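PDB 7KFF: tRNA (guanine-N(1)-)-methyltransferase from Corynebacterium diphtheriae, which probably transfers a methyl group from S-adenosylmethionine to N1 of guanosine 37 in tRNA, as other TrmD enzymes of the SPOUT class do. Local coordinates for residues A[49-54]-A[87-92]; A[151-156]-A[207-212]. One frame throughout, in Å; residues are numbered along the deposited sequence.

Interaction 1 (A[49-54]-A[87-92]); sequences GVHDLR and DDVATM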
loop_
_atom_site.group_PDB
_atom_site.type_symbol
_atom_site.label_atom_id
_atom_site.label_comp_id
_atom_site.label_asym_id
_atom_site.label_seq_id
_atom_site.Cartn_x
_atom_site.Cartn_y
_atom_site.Cartn_z
ATOM N N GLY A 49 -7.008 17.069 -8.930
ATOM C CA GLY A 49 -6.490 18.290 -8.349
ATOM C C GLY A 49 -5.594 17.985 -7.162
ATOM O O GLY A 49 -5.989 17.234 -6.274
ATOM N N VAL A 50 -4.403 18.565 -7.131
ATOM C CA VAL A 50 -3.453 18.399 -6.041
ATOM C C VAL A 50 -3.180 19.775 -5.452
ATOM O O VAL A 50 -2.810 20.698 -6.185
ATOM C CB VAL A 50 -2.156 17.716 -6.509
ATOM C CG1 VAL A 50 -1.233 17.526 -5.315
ATOM C CG2 VAL A 50 -2.474 16.385 -7.171
ATOM N N HIS A 51 -3.364 19.911 -4.139
ATOM C CA HIS A 51 -3.334 21.203 -3.462
ATOM C C HIS A 51 -2.297 21.215 -2.353
ATOM O O HIS A 51 -2.291 20.336 -1.490
ATOM C CB HIS A 51 -4.702 21.516 -2.846
ATOM C CG HIS A 51 -5.837 21.309 -3.785
ATOM N ND1 HIS A 51 -6.221 22.259 -4.697
ATOM C CD2 HIS A 51 -6.640 20.240 -3.987
ATOM C CE1 HIS A 51 -7.232 21.798 -5.409
ATOM N NE2 HIS A 51 -7.504 20.572 -4.999
ATOM N N ASP A 52 -1.456 22.252 -2.358
ATOM C CA ASP A 52 -0.460 22.442 -1.309
ATOM C C ASP A 52 -1.153 22.934 -0.050
ATOM O O ASP A 52 -1.679 24.046 -0.029
ATOM C CB ASP A 52 0.562 23.469 -1.798
ATOM C CG ASP A 52 1.781 23.598 -0.895
ATOM O OD1 ASP A 52 1.731 23.152 0.260
ATOM O OD2 ASP A 52 2.791 24.170 -1.375
ATOM N N LEU A 53 -1.114 22.124 1.001
ATOM C CA LEU A 53 -1.721 22.504 2.276
ATOM C C LEU A 53 -1.221 23.851 2.775
ATOM O O LEU A 53 -1.957 24.573 3.462
ATOM C CB LEU A 53 -1.413 21.413 3.304
ATOM C CG LEU A 53 -1.971 21.611 4.721
ATOM C CD1 LEU A 53 -3.486 21.553 4.734
ATOM C CD2 LEU A 53 -1.337 20.607 5.672
ATOM N N ARG A 54 0.025 24.206 2.454
ATOM C CA ARG A 54 0.576 25.470 2.939
ATOM C C ARG A 54 -0.143 26.688 2.383
ATOM O O ARG A 54 -0.007 27.780 2.951
ATOM C CB ARG A 54 2.063 25.548 2.616
ATOM C CG ARG A 54 2.859 24.537 3.398
ATOM C CD ARG A 54 4.366 24.776 3.321
ATOM N NE ARG A 54 5.029 23.526 3.668
ATOM C CZ ARG A 54 5.307 23.114 4.898
ATOM N NH1 ARG A 54 5.011 23.862 5.950
ATOM N NH2 ARG A 54 5.868 21.933 5.073
ATOM N N ASP A 87 -12.613 22.788 3.953
ATOM C CA ASP A 87 -13.800 23.568 3.618
ATOM C C ASP A 87 -13.743 24.018 2.158
ATOM O O ASP A 87 -14.725 23.916 1.418
ATOM C CB ASP A 87 -13.864 24.829 4.484
ATOM C CG ASP A 87 -14.159 24.574 5.966
ATOM O OD1 ASP A 87 -14.520 23.442 6.374
ATOM O OD2 ASP A 87 -14.000 25.546 6.758
ATOM N N ASP A 88 -12.588 24.537 1.738
ATOM C CA ASP A 88 -12.454 25.107 0.398
ATOM C C ASP A 88 -12.460 24.018 -0.666
ATOM O O ASP A 88 -13.090 24.168 -1.723
ATOM C CB ASP A 88 -11.160 25.917 0.321
ATOM C CG ASP A 88 -11.253 27.276 1.018
ATOM O OD1 ASP A 88 -12.344 27.666 1.502
ATOM O OD2 ASP A 88 -10.217 27.983 1.065
ATOM N N VAL A 89 -11.766 22.911 -0.414
ATOM C CA VAL A 89 -11.699 21.883 -1.449
ATOM C C VAL A 89 -13.046 21.197 -1.648
ATOM O O VAL A 89 -13.321 20.665 -2.728
ATOM C CB VAL A 89 -10.576 20.883 -1.122
ATOM C CG1 VAL A 89 -10.663 19.652 -1.992
ATOM C CG2 VAL A 89 -9.235 21.566 -1.242
ATOM N N ALA A 90 -13.909 21.203 -0.624
ATOM C CA ALA A 90 -15.199 20.535 -0.773
ATOM C C ALA A 90 -16.045 21.195 -1.850
ATOM O O ALA A 90 -16.920 20.549 -2.444
ATOM C CB ALA A 90 -15.962 20.523 0.545
ATOM N N THR A 91 -15.807 22.480 -2.114
ATOM C CA THR A 91 -16.552 23.225 -3.122
ATOM C C THR A 91 -16.078 22.962 -4.553
ATOM O O THR A 91 -16.428 23.743 -5.452
ATOM C CB THR A 91 -16.419 24.727 -2.866
ATOM O OG1 THR A 91 -15.101 25.144 -3.259
ATOM C CG2 THR A 91 -16.642 25.070 -1.410
HETATM N N MSE A 92 -15.294 21.919 -4.799
HETATM C CA MSE A 92 -14.682 21.744 -6.113
HETATM C C MSE A 92 -15.276 20.584 -6.914
HETATM O O MSE A 92 -14.636 19.553 -7.115
HETATM C CB MSE A 92 -13.160 21.601 -5.965
HETATM C CG MSE A 92 -12.461 22.895 -5.521
HETATM SE SE MSE A 92 -10.524 22.691 -5.375
HETATM C CE MSE A 92 -10.012 24.355 -4.481
#
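The imidazole ring of H51 meets the side chains of V89 and M92, a selenomethionine. This joins strand 46-52, at the edge of the parallel sheet of the SPOUT fold, to V89 in helix 79-90 and to M92 in the loop that follows. The contact is small, about 120 Å² in all.

The CH-pi contact comes from V89. Its CG2 methyl lies over one face of the H51 ring, 4.2 Å from the centroid and 18° off the ring normal. CG2 of V89 is offset toward the rim, 4.0 Å from CD2 of H51. The V89 side chain also packs on D20 and I22 of strand 17-23, so the valine reaches across to two neighbouring strands.

M92 makes the selenium counterpart of a Met-aromatic contact. The SE atom of M92 lies 3.4 Å from CE1 of H51 and approaches the ring obliquely. The M92 chain is extended beyond CG, with chi2 -179°, and this carries SE out to the imidazole. M92 is poorly ordered, so this part of the contact is less certain.

Hydrogen bonds shape each side separately. NE2 of H51 is bonded to OD1 of D20, which helps to fix the rotation of the ring. OD1 of D52 accepts from the backbone N of R54, an Asx turn, with the donor above the carboxylate plane. In segment 87-92, the backbone oxygen of D88 takes two bonds from T91. One is from T91 N at 3.2 Å, and the other is from T91 OG1, 2.7 Å from D88 O and in the carbonyl plane.

Interaction 2 (A[151-156]-A[207-212]); sequences EDARAW and AEAVVR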
loop_
_atom_site.group_PDB
_atom_site.type_symbol
_atom_site.label_atom_id
_atom_site.label_comp_id
_atom_site.label_asym_id
_atom_site.label_seq_id
_atom_site.Cartn_x
_atom_site.Cartn_y
_atom_site.Cartn_z
ATOM N N GLU A 151 -13.519 -4.618 -1.418
ATOM C CA GLU A 151 -14.891 -4.130 -1.337
ATOM C C GLU A 151 -14.930 -2.608 -1.257
ATOM O O GLU A 151 -15.777 -1.970 -1.894
ATOM C CB GLU A 151 -15.578 -4.742 -0.120
ATOM C CG GLU A 151 -17.051 -4.417 0.018
ATOM C CD GLU A 151 -17.726 -5.246 1.095
ATOM O OE1 GLU A 151 -17.471 -4.994 2.289
ATOM O OE2 GLU A 151 -18.503 -6.160 0.743
ATOM N N ASP A 152 -14.035 -2.007 -0.466
ATOM C CA ASP A 152 -13.929 -0.549 -0.452
ATOM C C ASP A 152 -13.642 -0.025 -1.854
ATOM O O ASP A 152 -14.232 0.967 -2.293
ATOM C CB ASP A 152 -12.774 -0.075 0.439
ATOM C CG ASP A 152 -12.997 -0.254 1.920
ATOM O OD1 ASP A 152 -14.138 -0.171 2.402
ATOM O OD2 ASP A 152 -11.961 -0.453 2.600
ATOM N N ALA A 153 -12.716 -0.680 -2.573
ATOM C CA ALA A 153 -12.368 -0.204 -3.905
ATOM C C ALA A 153 -13.586 -0.214 -4.817
ATOM O O ALA A 153 -13.835 0.743 -5.560
ATOM C CB ALA A 153 -11.232 -1.043 -4.489
ATOM N N ARG A 154 -14.382 -1.279 -4.751
ATOM C CA ARG A 154 -15.597 -1.342 -5.561
ATOM C C ARG A 154 -16.557 -0.234 -5.168
ATOM O O ARG A 154 -17.105 0.453 -6.027
ATOM C CB ARG A 154 -16.283 -2.707 -5.428
ATOM C CG ARG A 154 -15.521 -3.841 -6.079
ATOM C CD ARG A 154 -16.367 -5.075 -6.252
ATOM N NE ARG A 154 -16.707 -5.738 -4.995
ATOM C CZ ARG A 154 -15.902 -6.587 -4.354
ATOM N NH1 ARG A 154 -14.705 -6.865 -4.845
ATOM N NH2 ARG A 154 -16.292 -7.125 -3.210
ATOM N N ALA A 155 -16.817 -0.083 -3.869
ATOM C CA ALA A 155 -17.711 0.984 -3.422
ATOM C C ALA A 155 -17.243 2.346 -3.932
ATOM O O ALA A 155 -18.027 3.130 -4.484
ATOM C CB ALA A 155 -17.793 1.005 -1.894
ATOM N N TRP A 156 -15.961 2.646 -3.739
ATOM C CA TRP A 156 -15.467 3.986 -4.025
ATOM C C TRP A 156 -15.358 4.254 -5.522
ATOM O O TRP A 156 -15.343 5.420 -5.920
ATOM C CB TRP A 156 -14.148 4.232 -3.304
ATOM C CG TRP A 156 -14.310 4.131 -1.803
ATOM C CD1 TRP A 156 -15.484 4.196 -1.098
ATOM C CD2 TRP A 156 -13.277 3.896 -0.836
ATOM N NE1 TRP A 156 -15.238 4.037 0.253
ATOM C CE2 TRP A 156 -13.892 3.841 0.432
ATOM C CE3 TRP A 156 -11.888 3.752 -0.919
ATOM C CZ2 TRP A 156 -13.172 3.618 1.596
ATOM C CZ3 TRP A 156 -11.170 3.540 0.247
ATOM C CH2 TRP A 156 -11.820 3.461 1.489
ATOM N N ALA A 207 -5.946 5.187 -5.204
ATOM C CA ALA A 207 -6.325 5.661 -6.528
ATOM C C ALA A 207 -6.174 4.574 -7.582
ATOM O O ALA A 207 -7.051 4.422 -8.439
ATOM C CB ALA A 207 -5.537 6.915 -6.885
ATOM N N GLU A 208 -5.071 3.824 -7.551
ATOM C CA GLU A 208 -4.920 2.748 -8.528
ATOM C C GLU A 208 -6.052 1.738 -8.401
ATOM O O GLU A 208 -6.650 1.326 -9.404
ATOM C CB GLU A 208 -3.578 2.029 -8.361
ATOM C CG GLU A 208 -2.387 2.766 -8.894
ATOM C CD GLU A 208 -1.271 1.867 -9.405
ATOM O OE1 GLU A 208 -1.345 0.613 -9.277
ATOM O OE2 GLU A 208 -0.304 2.441 -9.935
ATOM N N ALA A 209 -6.333 1.297 -7.176
ATOM C CA ALA A 209 -7.307 0.237 -6.957
ATOM C C ALA A 209 -8.719 0.677 -7.300
ATOM O O ALA A 209 -9.528 -0.134 -7.761
ATOM C CB ALA A 209 -7.227 -0.251 -5.520
ATOM N N VAL A 210 -9.035 1.951 -7.079
ATOM C CA VAL A 210 -10.361 2.485 -7.381
ATOM C C VAL A 210 -10.508 2.799 -8.864
ATOM O O VAL A 210 -11.491 2.398 -9.494
ATOM C CB VAL A 210 -10.617 3.735 -6.518
ATOM C CG1 VAL A 210 -11.886 4.456 -6.940
ATOM C CG2 VAL A 210 -10.683 3.332 -5.040
ATOM N N VAL A 211 -9.562 3.549 -9.432
ATOM C CA VAL A 211 -9.744 4.030 -10.800
ATOM C C VAL A 211 -9.725 2.881 -11.794
ATOM O O VAL A 211 -10.397 2.949 -12.829
ATOM C CB VAL A 211 -8.717 5.137 -11.119
ATOM C CG1 VAL A 211 -8.765 5.512 -12.595
ATOM C CG2 VAL A 211 -8.953 6.369 -10.220
ATOM N N ARG A 212 -8.976 1.819 -11.515
ATOM C CA ARG A 212 -8.967 0.701 -12.452
ATOM C C ARG A 212 -10.322 0.011 -12.563
ATOM O O ARG A 212 -10.517 -0.776 -13.496
ATOM C CB ARG A 212 -7.892 -0.318 -12.114
ATOM C CG ARG A 212 -8.156 -1.109 -10.870
ATOM C CD ARG A 212 -7.033 -2.101 -10.554
ATOM N NE ARG A 212 -6.960 -3.279 -11.419
ATOM C CZ ARG A 212 -7.706 -4.373 -11.283
ATOM N NH1 ARG A 212 -8.633 -4.456 -10.355
ATOM N NH2 ARG A 212 -7.516 -5.393 -12.094
#
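A153 and W156 of helix 150-156 pack on A209 and V210 of helix 200-211. The contact is apolar and buried. Both helices belong to the SPOUT methyltransferase domain. The residues lining the S-adenosyl-L-homocysteine pocket fall between 141 and 202, a range that ends in the first turn of helix 200-211.

V210 makes most of the contact by dividing its two methyls. CG2 of V210 touches CB of W156 at 4.0 Å. It also lies near CA of A153. CG1 of V210 rests on the backbone at W156, 3.7 Å from the carbonyl O of W156. With chi1 at 171°, CG1 stands anti to the backbone N of V210 and CG2 lies beside that N, so the fork spans the last turn of helix 150-156. CG2 is at the edge of the indole, near its plane.

The small side chains of A153 and A209 are consistent with the close approach here. CB of A153 points toward the other helix and rests 3.8 Å from the carbonyl O of A209. The CB atoms of A153 and A209 are 4.2 Å apart. The CA atoms of A153 and V210 approach to 4.8 Å, and the segment axes to 8.4 Å, with a crossing angle of -60°.

Further out, D152 OD2 forms a salt bridge with R187 on strand 185-190 and accepts from the backbone N of T149. R212 pairs with D227, and E208 OE1 takes the backbone N-H groups of I197 and G198 of the second subunit.

F148, in the loop before helix 150-156, touches both A153 and A209. The indole of W156 turns away to L137 and L139 of strand 137-141. V210 also meets M17 of strand 17-23, so this helix pair lies against the central sheet, and helix 200-211 also faces the dimer partner.

Interaction 1 and interaction 2 are separate contacts, one closing before the other opens along the chain. Their centres are 21 Å apart and their nearest atoms about 10 Å apart. Both pack against strand 17-23, interaction 2 at its start and interaction 1 farther along it. Interaction 1 is peripheral, about 21 Å from the centre of the chain, whereas interaction 2 is about 6 Å from it. Interaction 2 is near the cofactor site. The side chain of A209 is about 8 Å from a bound S-adenosyl-L-homocysteine, so it does not touch the ligand. Both segment pairs also reach the second subunit: D87 forms a salt bridge with R246 of that chain, and R212 packs on its V195.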